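Local coordinates for fatty acid-binding protein TM_1468 (Thermotoga maritima, PDB 1VPV) that binds long-chain fatty acids such as palmitate and may play a role in lipid transport or fatty acid metabolism, at residues 220-223 and 224-228. Numbering follows the deposited sequence.
Sequences GDKK and AIEAL
Ala224 N donates to Gly220 O at 3.1 Å, setting the i to i+4 pattern that the following residues repeat along helix 220-232. The methyl of Ala224 rests beside the carbonyl oxygens of Gly220 and Asp221 and faces the sheet, where it meets Tyr175 and Val218. At Ile225 the bond is nearly straight: its N lies 2.8 Å from Asp221 O, with an N-H...O angle of 170°. CG1 of Ile225, anti to its carbonyl carbon (chi1 -78°), swings back alongside that same oxygen at 3.3 Å, while the side chain also packs on Thr261 of helix 252-263.

Glu226 N bonds to Lys222 O at 3.1 Å, the donor tilted out of the carbonyl plane, and its carboxylate reaches back between two lysines. The side chains of Lys222 and Glu226 cross at a slant, bringing Lys222 NZ within 3.7 Å of Glu226 OE2 in a long salt bridge. Lys223 instead runs side by side with Glu226; its CD packs against Glu226 OE1 at 3.5 Å, a methylene-to-oxygen contact, while Lys223 NZ stays 5.4 Å from Glu226 OE1. Replacing Glu226 with an alanine would probably leave the Lys222 ammonium without this mate and take away the carboxylate that Lys223 CD lies against. Ala227 N continues the series on Lys223 O at 2.8 Å, its side chain touching Cys204 and Arg216, and Leu228 N carries it on to Ala224 O.

The helix is thus amphipathic, with small and aliphatic side chains against the sheet and helix 252-263, and Lys222, Lys223 and Glu226 outward. Because the salt bridge is long and its lysine exposed, its electrostatic contribution is likely to be modest beside that of the backbone bonds.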
loop_
_atom_site.group_PDB
_atom_site.type_symbol
_atom_site.label_atom_id
_atom_site.label_comp_id
_atom_site.label_asym_id
_atom_site.label_seq_id
_atom_site.Cartn_x
_atom_site.Cartn_y
_atom_site.Cartn_z
ATOM N N GLY A 220 -12.010 -17.298 12.024
ATOM C CA GLY A 220 -12.927 -17.150 10.886
ATOM C C GLY A 220 -13.077 -15.724 10.415
ATOM O O GLY A 220 -12.790 -14.763 11.158
ATOM N N ASP A 221 -13.565 -15.588 9.187
ATOM C CA ASP A 221 -13.639 -14.288 8.477
ATOM C C ASP A 221 -14.545 -13.299 9.134
ATOM O O ASP A 221 -14.237 -12.104 9.196
ATOM C CB ASP A 221 -14.194 -14.473 7.066
ATOM C CG ASP A 221 -13.285 -15.263 6.170
ATOM O OD1 ASP A 221 -12.114 -15.477 6.543
ATOM O OD2 ASP A 221 -13.740 -15.629 5.057
ATOM N N LYS A 222 -15.695 -13.770 9.578
ATOM C CA LYS A 222 -16.682 -12.841 10.142
ATOM C C LYS A 222 -16.129 -12.088 11.366
ATOM O O LYS A 222 -16.265 -10.861 11.441
ATOM C CB LYS A 222 -17.962 -13.560 10.480
ATOM C CG LYS A 222 -19.038 -12.657 11.067
ATOM C CD LYS A 222 -20.442 -13.043 10.515
ATOM C CE LYS A 222 -21.595 -12.416 11.336
ATOM N NZ LYS A 222 -21.488 -12.793 12.782
ATOM N N LYS A 223 -15.476 -12.808 12.285
ATOM C CA LYS A 223 -14.828 -12.187 13.444
ATOM C C LYS A 223 -13.638 -11.325 13.035
ATOM O O LYS A 223 -13.416 -10.258 13.609
ATOM C CB LYS A 223 -14.405 -13.229 14.483
ATOM C CG LYS A 223 -15.578 -13.848 15.306
ATOM C CD LYS A 223 -16.357 -12.771 16.074
ATOM C CE LYS A 223 -17.057 -13.272 17.390
ATOM N NZ LYS A 223 -17.503 -14.715 17.400
ATOM N N ALA A 224 -12.904 -11.766 12.019
ATOM C CA ALA A 224 -11.744 -11.029 11.519
ATOM C C ALA A 224 -12.185 -9.678 10.972
ATOM O O ALA A 224 -11.600 -8.648 11.311
ATOM C CB ALA A 224 -11.050 -11.819 10.441
ATOM N N ILE A 225 -13.236 -9.704 10.154
ATOM C CA ILE A 225 -13.849 -8.503 9.588
ATOM C C ILE A 225 -14.241 -7.551 10.710
ATOM O O ILE A 225 -13.868 -6.374 10.661
ATOM C CB ILE A 225 -15.109 -8.868 8.713
ATOM C CG1 ILE A 225 -14.686 -9.405 7.344
ATOM C CG2 ILE A 225 -16.078 -7.702 8.558
ATOM C CD1 ILE A 225 -15.836 -10.206 6.654
ATOM N N GLU A 226 -14.976 -8.060 11.711
ATOM C CA GLU A 226 -15.367 -7.238 12.873
ATOM C C GLU A 226 -14.150 -6.627 13.561
ATOM O O GLU A 226 -14.138 -5.440 13.895
ATOM C CB GLU A 226 -16.140 -8.041 13.909
ATOM C CG GLU A 226 -17.589 -8.401 13.561
ATOM C CD GLU A 226 -18.191 -9.538 14.468
ATOM O OE1 GLU A 226 -17.859 -9.608 15.684
ATOM O OE2 GLU A 226 -19.003 -10.354 13.955
ATOM N N ALA A 227 -13.118 -7.437 13.775
ATOM C CA ALA A 227 -11.900 -6.953 14.428
ATOM C C ALA A 227 -11.260 -5.771 13.682
ATOM O O ALA A 227 -10.728 -4.857 14.317
ATOM C CB ALA A 227 -10.897 -8.067 14.568
ATOM N N LEU A 228 -11.318 -5.781 12.348
ATOM C CA LEU A 228 -10.623 -4.732 11.560
ATOM C C LEU A 228 -11.345 -3.413 11.717
ATOM O O LEU A 228 -10.728 -2.348 11.792
ATOM C CB LEU A 228 -10.560 -5.087 10.057
ATOM C CG LEU A 228 -9.763 -6.292 9.530
ATOM C CD1 LEU A 228 -9.255 -6.036 8.074
ATOM C CD2 LEU A 228 -8.622 -6.580 10.430
#